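Side-chain contacts in putative oxygenase (Streptomyces viridochromogenes Tue57, PDB 4XAA), which probably acts as an iron- and 2-oxoglutarate-dependent dioxygenase of the phytanoyl-CoA dioxygenase family, apparently in the oxidative cyclizations of orthosomycin biosynthesis: residues L6-A9 against A10-R14; E49-S53 against D54-N58; R84-L87 against H88-E91. All blocks are in the same frame, centred on the assembly; numbering follows the deposited sequence.

Interaction 1 (L6-A9 against A10-R14)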
loop_
_atom_site.group_PDB
_atom_site.type_symbol
_atom_site.label_atom_id
_atom_site.label_comp_id
_atom_site.label_asym_id
_atom_site.label_seq_id
_atom_site.Cartn_x
_atom_site.Cartn_y
_atom_site.Cartn_z
ATOM N N LEU A 6 18.464 -5.349 9.113
ATOM C CA LEU A 6 18.214 -4.161 8.305
ATOM C C LEU A 6 19.262 -4.136 7.204
ATOM O O LEU A 6 20.461 -4.052 7.477
ATOM C CB LEU A 6 18.281 -2.888 9.142
ATOM C CG LEU A 6 16.980 -2.592 9.887
ATOM C CD1 LEU A 6 17.223 -1.681 11.058
ATOM C CD2 LEU A 6 15.988 -1.958 8.950
ATOM N N ASP A 7 18.806 -4.246 5.965
ATOM C CA ASP A 7 19.706 -4.445 4.842
ATOM C C ASP A 7 19.085 -3.815 3.600
ATOM O O ASP A 7 18.509 -4.499 2.766
ATOM C CB ASP A 7 19.980 -5.941 4.637
ATOM C CG ASP A 7 21.082 -6.213 3.616
ATOM O OD1 ASP A 7 21.503 -5.274 2.910
ATOM O OD2 ASP A 7 21.509 -7.387 3.493
ATOM N N ARG A 8 19.204 -2.499 3.505
ATOM C CA ARG A 8 18.664 -1.726 2.397
ATOM C C ARG A 8 19.062 -2.286 1.039
ATOM O O ARG A 8 18.220 -2.449 0.165
ATOM C CB ARG A 8 19.121 -0.279 2.518
ATOM C CG ARG A 8 18.700 0.619 1.391
ATOM C CD ARG A 8 17.188 0.728 1.260
ATOM N NE ARG A 8 16.468 0.954 2.515
ATOM C CZ ARG A 8 16.309 2.141 3.094
ATOM N NH1 ARG A 8 16.859 3.214 2.550
ATOM N NH2 ARG A 8 15.608 2.252 4.223
ATOM N N ALA A 9 20.338 -2.589 0.860
ATOM C CA ALA A 9 20.809 -3.064 -0.431
ATOM C C ALA A 9 20.130 -4.385 -0.837
ATOM O O ALA A 9 19.677 -4.525 -1.975
ATOM C CB ALA A 9 22.318 -3.221 -0.413
ATOM N N ALA A 10 20.066 -5.342 0.090
ATOM C CA ALA A 10 19.364 -6.600 -0.148
ATOM C C ALA A 10 17.870 -6.390 -0.389
ATOM O O ALA A 10 17.243 -7.141 -1.142
ATOM C CB ALA A 10 19.560 -7.539 1.008
ATOM N N ALA A 11 17.304 -5.380 0.262
ATOM C CA ALA A 11 15.902 -5.066 0.100
ATOM C C ALA A 11 15.646 -4.519 -1.308
ATOM O O ALA A 11 14.643 -4.864 -1.951
ATOM C CB ALA A 11 15.459 -4.095 1.150
ATOM N N ILE A 12 16.567 -3.696 -1.803
ATOM C CA ILE A 12 16.452 -3.187 -3.166
ATOM C C ILE A 12 16.620 -4.343 -4.145
ATOM O O ILE A 12 15.941 -4.411 -5.165
ATOM C CB ILE A 12 17.482 -2.072 -3.462
ATOM C CG1 ILE A 12 17.079 -0.788 -2.744
ATOM C CG2 ILE A 12 17.572 -1.792 -4.961
ATOM C CD1 ILE A 12 18.147 0.300 -2.787
ATOM N N GLU A 13 17.510 -5.269 -3.816
ATOM C CA GLU A 13 17.726 -6.429 -4.660
ATOM C C GLU A 13 16.479 -7.300 -4.704
ATOM O O GLU A 13 16.105 -7.793 -5.763
ATOM C CB GLU A 13 18.923 -7.241 -4.171
ATOM C CG GLU A 13 19.330 -8.344 -5.137
ATOM C CD GLU A 13 19.799 -7.797 -6.478
ATOM O OE1 GLU A 13 20.627 -6.859 -6.482
ATOM O OE2 GLU A 13 19.342 -8.301 -7.527
ATOM N N ARG A 14 15.820 -7.469 -3.563
ATOM C CA ARG A 14 14.592 -8.255 -3.528
ATOM C C ARG A 14 13.468 -7.549 -4.286
ATOM O O ARG A 14 12.623 -8.202 -4.908
ATOM C CB ARG A 14 14.154 -8.538 -2.090
ATOM C CG ARG A 14 15.016 -9.555 -1.357
ATOM C CD ARG A 14 14.338 -10.098 -0.097
ATOM N NE ARG A 14 13.723 -9.024 0.673
ATOM C CZ ARG A 14 14.361 -8.288 1.578
ATOM N NH1 ARG A 14 15.647 -8.529 1.837
ATOM N NH2 ARG A 14 13.706 -7.321 2.225
#
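The chain turns from an extended lead-in at D7 into the first turns of helix 8-18, where the backbone N-H groups of A11, I12 and E13 bond back to the carbonyl oxygens of D7, R8 and A9 in the i to i+4 pattern. A11 N to D7 O and I12 N to R8 O both measure 2.9 Å. D7 is the N-cap. With its CG anti to the backbone N (chi1 -171°), the carboxylate folds back over the helix start, and A10 N donates to D7 OD1 at 3.2 Å. The N-H points almost straight at the oxygen (169°), yet it arrives from above the carboxylate plane, 68° out of it. The other oxygen, D7 OD2, rests against A10 CB at 3.2 Å, so this methyl packs beside the capping group. The carboxylate thus supplies a partner to an amide of the first turn, and its negative charge would be expected to interact favourably with the positive end of the helix dipole. Next to the cap, R8 bends at chi2 and chi3 and sets its methylene CD against I12 CD1, one turn further along the helix, at 4.2 Å, the two side chains crossing at a slant. I12 CG1 also lies 3.5 Å from R8 O, alongside the carbonyl that its own backbone N-H uses. At the far end of the segment, the E13 carboxylate turns to R16 and R17, with which it forms salt bridges farther along the same helix. The whole contact lies near the protein surface, where helix 8-18 leads directly towards strand 20-25 at one margin of the larger sheet. R8 packs its side chain on L95 and F99 of helix 90-100, while A11 and I12 also meet F99, bringing the two helices together.

Interaction 2 (E49-S53 against D54-N58)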
loop_
_atom_site.group_PDB
_atom_site.type_symbol
_atom_site.label_atom_id
_atom_site.label_comp_id
_atom_site.label_asym_id
_atom_site.label_seq_id
_atom_site.Cartn_x
_atom_site.Cartn_y
_atom_site.Cartn_z
ATOM N N GLU A 49 -19.175 9.772 12.370
ATOM C CA GLU A 49 -19.870 11.031 12.134
ATOM C C GLU A 49 -20.687 10.998 10.839
ATOM O O GLU A 49 -21.406 11.934 10.533
ATOM C CB GLU A 49 -18.862 12.191 12.114
ATOM C CG GLU A 49 -18.128 12.373 13.442
ATOM C CD GLU A 49 -16.937 13.329 13.366
ATOM O OE1 GLU A 49 -16.787 14.043 12.345
ATOM O OE2 GLU A 49 -16.148 13.360 14.338
ATOM N N GLY A 50 -20.558 9.915 10.084
ATOM C CA GLY A 50 -21.423 9.658 8.949
ATOM C C GLY A 50 -21.121 10.356 7.633
ATOM O O GLY A 50 -22.029 10.560 6.832
ATOM N N LEU A 51 -19.865 10.719 7.390
ATOM C CA LEU A 51 -19.510 11.346 6.121
ATOM C C LEU A 51 -19.514 10.336 4.983
ATOM O O LEU A 51 -18.967 9.238 5.110
ATOM C CB LEU A 51 -18.136 12.005 6.193
ATOM C CG LEU A 51 -17.705 12.577 4.839
ATOM C CD1 LEU A 51 -18.385 13.924 4.592
ATOM C CD2 LEU A 51 -16.198 12.698 4.725
ATOM N N ARG A 52 -20.128 10.723 3.871
ATOM C CA ARG A 52 -20.150 9.918 2.664
ATOM C C ARG A 52 -19.720 10.798 1.509
ATOM O O ARG A 52 -20.415 11.750 1.170
ATOM C CB ARG A 52 -21.550 9.333 2.401
ATOM C CG ARG A 52 -22.075 8.425 3.506
ATOM C CD ARG A 52 -21.296 7.121 3.574
ATOM N NE ARG A 52 -21.830 6.232 4.605
ATOM C CZ ARG A 52 -21.533 6.309 5.902
ATOM N NH1 ARG A 52 -20.689 7.236 6.350
ATOM N NH2 ARG A 52 -22.079 5.454 6.756
ATOM N N SER A 53 -18.574 10.490 0.914
ATOM C CA SER A 53 -18.100 11.241 -0.244
ATOM C C SER A 53 -17.494 10.301 -1.259
ATOM O O SER A 53 -17.281 9.118 -0.986
ATOM C CB SER A 53 -17.079 12.314 0.171
ATOM O OG SER A 53 -15.951 12.346 -0.702
ATOM N N ASP A 54 -17.199 10.844 -2.430
ATOM C CA ASP A 54 -16.727 10.041 -3.535
ATOM C C ASP A 54 -15.394 9.378 -3.221
ATOM O O ASP A 54 -15.185 8.217 -3.565
ATOM C CB ASP A 54 -16.612 10.890 -4.797
ATOM C CG ASP A 54 -16.594 10.047 -6.061
ATOM O OD1 ASP A 54 -17.684 9.551 -6.456
ATOM O OD2 ASP A 54 -15.493 9.883 -6.649
ATOM N N ASP A 55 -14.504 10.112 -2.560
ATOM C CA ASP A 55 -13.199 9.571 -2.179
ATOM C C ASP A 55 -13.234 8.520 -1.064
ATOM O O ASP A 55 -12.254 7.797 -0.867
ATOM C CB ASP A 55 -12.263 10.705 -1.765
ATOM C CG ASP A 55 -11.865 11.569 -2.932
ATOM O OD1 ASP A 55 -11.668 10.993 -4.024
ATOM O OD2 ASP A 55 -11.776 12.813 -2.760
ATOM N N TYR A 56 -14.338 8.423 -0.331
ATOM C CA TYR A 56 -14.465 7.368 0.678
ATOM C C TYR A 56 -15.091 6.094 0.080
ATOM O O TYR A 56 -16.313 5.960 0.020
ATOM C CB TYR A 56 -15.293 7.856 1.859
ATOM C CG TYR A 56 -14.558 8.779 2.807
ATOM C CD1 TYR A 56 -14.083 10.008 2.383
ATOM C CD2 TYR A 56 -14.360 8.429 4.134
ATOM C CE1 TYR A 56 -13.432 10.851 3.244
ATOM C CE2 TYR A 56 -13.701 9.280 5.011
ATOM C CZ TYR A 56 -13.242 10.485 4.560
ATOM O OH TYR A 56 -12.587 11.342 5.416
ATOM N N TRP A 57 -14.250 5.172 -0.375
ATOM C CA TRP A 57 -14.728 3.940 -1.006
ATOM C C TRP A 57 -15.150 2.925 0.031
ATOM O O TRP A 57 -14.367 2.580 0.920
ATOM C CB TRP A 57 -13.659 3.309 -1.890
ATOM C CG TRP A 57 -13.221 4.150 -3.017
ATOM C CD1 TRP A 57 -13.543 5.449 -3.243
ATOM C CD2 TRP A 57 -12.350 3.756 -4.081
ATOM N NE1 TRP A 57 -12.931 5.890 -4.379
ATOM C CE2 TRP A 57 -12.192 4.871 -4.918
ATOM C CE3 TRP A 57 -11.677 2.568 -4.395
ATOM C CZ2 TRP A 57 -11.396 4.842 -6.061
ATOM C CZ3 TRP A 57 -10.892 2.535 -5.532
ATOM C CH2 TRP A 57 -10.755 3.668 -6.352
ATOM N N ASN A 58 -16.376 2.427 -0.116
ATOM C CA ASN A 58 -16.978 1.526 0.855
ATOM C C ASN A 58 -17.898 0.490 0.197
ATOM O O ASN A 58 -18.430 0.726 -0.885
ATOM C CB ASN A 58 -17.761 2.332 1.888
ATOM C CG ASN A 58 -18.895 3.140 1.258
ATOM O OD1 ASN A 58 -20.031 2.672 1.163
ATOM N ND2 ASN A 58 -18.583 4.353 0.818
#
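L51 lays its CD2 methyl over one face of the Y56 ring, a CH-pi contact within the loop that joins helix 29-47 to strand 56-59 through a type I beta turn from S53 to Y56. The methyl stands 4.0 Å from the ring centroid, 26° off the normal, and is displaced toward the rim, where L51 CD2 comes within 3.6 Å of Y56 CE1. The two side chains cross at about a right angle. A chi1 of 176° swings the L51 isobutyl group away from its own N and across the loop to the tyrosine; the ring itself is buried, and its hydroxyl is hydrogen-bonded to the carbonyl of L42 in helix 29-47. The turn is closed by Y56 N, which donates to S53 O at 3.1 Å from above the carbonyl plane. S53 adds a side-chain bond at the same corner: D55 N donates to S53 OG at 3.2 Å, so the serine engages the turn through both its carbonyl and its hydroxyl. The D55 carboxylate faces the other way, with one oxygen bonded to N74 and the other to Q78. Farther back, the guanidinium of R52 curls onto its own loop, and R52 NH1 donates to L51 O at 2.9 Å; the same nitrogen also bonds to the F46 carbonyl, while the group makes a cation-pi contact with the F46 ring. The bond and the cation-pi contact to F46 tie the loop to the end of helix 29-47, beyond which G50 takes positive phi. Strand 56-59, an outermost strand of the larger sheet, follows beside strand 68-72. Within this strand the N58 amide reaches back two residues, N58 ND2 donating to Y56 O at 2.9 Å with the oxygen close to the amide plane.

Interaction 3 (R84-L87 against H88-E91)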
loop_
_atom_site.group_PDB
_atom_site.type_symbol
_atom_site.label_atom_id
_atom_site.label_comp_id
_atom_site.label_asym_id
_atom_site.label_seq_id
_atom_site.Cartn_x
_atom_site.Cartn_y
_atom_site.Cartn_z
ATOM N N ARG A 84 -1.248 15.819 7.051
ATOM C CA ARG A 84 -1.175 15.549 5.615
ATOM C C ARG A 84 0.169 15.953 4.998
ATOM O O ARG A 84 0.656 15.322 4.057
ATOM C CB ARG A 84 -2.313 16.281 4.894
ATOM C CG ARG A 84 -2.318 16.139 3.378
ATOM C CD ARG A 84 -3.414 17.021 2.744
ATOM N NE ARG A 84 -3.016 18.424 2.669
ATOM C CZ ARG A 84 -3.835 19.428 2.355
ATOM N NH1 ARG A 84 -5.120 19.195 2.089
ATOM N NH2 ARG A 84 -3.361 20.669 2.308
ATOM N N ASP A 85 0.767 17.009 5.531
ATOM C CA ASP A 85 2.050 17.487 5.030
ATOM C C ASP A 85 3.114 16.411 5.109
ATOM O O ASP A 85 4.059 16.409 4.318
ATOM C CB ASP A 85 2.490 18.723 5.812
ATOM C CG ASP A 85 1.450 19.825 5.779
ATOM O OD1 ASP A 85 0.833 20.032 4.707
ATOM O OD2 ASP A 85 1.237 20.471 6.827
ATOM N N LEU A 86 2.949 15.483 6.051
ATOM C CA LEU A 86 3.920 14.405 6.222
ATOM C C LEU A 86 3.961 13.469 5.019
ATOM O O LEU A 86 4.954 12.775 4.817
ATOM C CB LEU A 86 3.629 13.607 7.489
ATOM C CG LEU A 86 4.007 14.335 8.768
ATOM C CD1 LEU A 86 3.459 13.612 9.971
ATOM C CD2 LEU A 86 5.518 14.458 8.824
ATOM N N LEU A 87 2.898 13.473 4.211
ATOM C CA LEU A 87 2.902 12.712 2.958
ATOM C C LEU A 87 4.071 13.094 2.074
ATOM O O LEU A 87 4.500 12.318 1.216
ATOM C CB LEU A 87 1.623 12.937 2.163
ATOM C CG LEU A 87 0.293 12.548 2.777
ATOM C CD1 LEU A 87 -0.792 13.047 1.830
ATOM C CD2 LEU A 87 0.214 11.040 2.996
ATOM N N HIS A 88 4.583 14.302 2.293
ATOM C CA HIS A 88 5.528 14.905 1.369
ATOM C C HIS A 88 6.921 15.044 1.945
ATOM O O HIS A 88 7.742 15.797 1.413
ATOM C CB HIS A 88 4.978 16.251 0.931
ATOM C CG HIS A 88 3.527 16.185 0.568
ATOM N ND1 HIS A 88 3.066 15.463 -0.513
ATOM C CD2 HIS A 88 2.429 16.704 1.169
ATOM C CE1 HIS A 88 1.751 15.559 -0.572
ATOM N NE2 HIS A 88 1.339 16.305 0.434
ATOM N N ARG A 89 7.179 14.318 3.032
ATOM C CA ARG A 89 8.534 14.195 3.554
ATOM C C ARG A 89 9.410 13.711 2.414
ATOM O O ARG A 89 9.001 12.877 1.609
ATOM C CB ARG A 89 8.616 13.225 4.745
ATOM C CG ARG A 89 7.883 13.670 6.000
ATOM C CD ARG A 89 8.521 14.906 6.626
ATOM N NE ARG A 89 9.898 14.656 7.038
ATOM C CZ ARG A 89 10.856 15.575 7.014
ATOM N NH1 ARG A 89 10.576 16.805 6.602
ATOM N NH2 ARG A 89 12.092 15.271 7.399
ATOM N N GLU A 90 10.610 14.252 2.347
ATOM C CA GLU A 90 11.518 13.975 1.253
ATOM C C GLU A 90 12.084 12.554 1.287
ATOM O O GLU A 90 12.492 12.023 0.255
ATOM C CB GLU A 90 12.664 14.984 1.280
ATOM C CG GLU A 90 13.332 15.099 2.654
ATOM C CD GLU A 90 12.686 16.158 3.568
ATOM O OE1 GLU A 90 11.466 16.454 3.429
ATOM O OE2 GLU A 90 13.417 16.698 4.430
ATOM N N GLU A 91 12.122 11.944 2.468
ATOM C CA GLU A 91 12.667 10.602 2.589
ATOM C C GLU A 91 11.871 9.591 1.758
ATOM O O GLU A 91 12.417 8.585 1.286
ATOM C CB GLU A 91 12.696 10.165 4.053
ATOM C CG GLU A 91 13.593 11.008 4.951
ATOM C CD GLU A 91 12.865 12.209 5.529
ATOM O OE1 GLU A 91 11.841 12.623 4.931
ATOM O OE2 GLU A 91 13.315 12.730 6.580
#
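H88 and L87 make the aromatic part of this contact: L87 CB stands over the centre of the imidazole, 3.8 Å from the H88 ring centroid and 8° off its normal. This is a CH-pi contact between consecutive residues, with the side chains crossing obliquely. H88 CG lies anti to the carbonyl carbon (chi1 -45°), which brings the ring back over the backbone of the preceding turn. The H88 ring also meets the Y109 ring, their planes at about 70°.

Apolar contact joins L86 and R89, which lie side by side and point the same way; L86 CD2 touches the aliphatic R89 CD at 3.7 Å. L86 packs further on R34 and L35 of helix 29-47.

Backbone hydrogen bonds follow the i to i+3 spacing. H88 N donates to D85 O at 3.0 Å and R89 N donates to L86 O at 3.2 Å, each from well above the carbonyl plane.

The salt bridges described here lie within 88-91. The bent R89 chain brings its guanidinium to two acids: R89 NH2 to E91 OE2 is 2.9 Å, a weak hydrogen bond within a salt bridge, whereas E90 OE1 lies well out of the guanidinium plane and is held by charge alone. R84, by contrast, turns away to bond the Q78 carbonyl.

The arrangement is that of a 3-10 turn running through a short extended link at R89 into helix 90-100, a helix that precedes the sheet strand 105-114 of this double-stranded beta helix enzyme.

In the fold
The three contacts follow one another along the chain without overlap, and none touches another. Interactions 1 and 2 lie on opposite sides of the chain's centre, their centres about 38 Å apart; interaction 3 falls 23 Å from the first and 24 Å from the second, centre to centre. Helix 90-100, which interaction 3 introduces, packs against helix 8-18 of interaction 1, while helix 29-47 touches both interaction 2 and interaction 3. All three therefore belong to the helices and connections around the larger antiparallel sheet, whose outermost strands, 20-25 and 56-59, follow interaction 1 and end interaction 2. The nickel ion is bound elsewhere, by H125, D127 and H196.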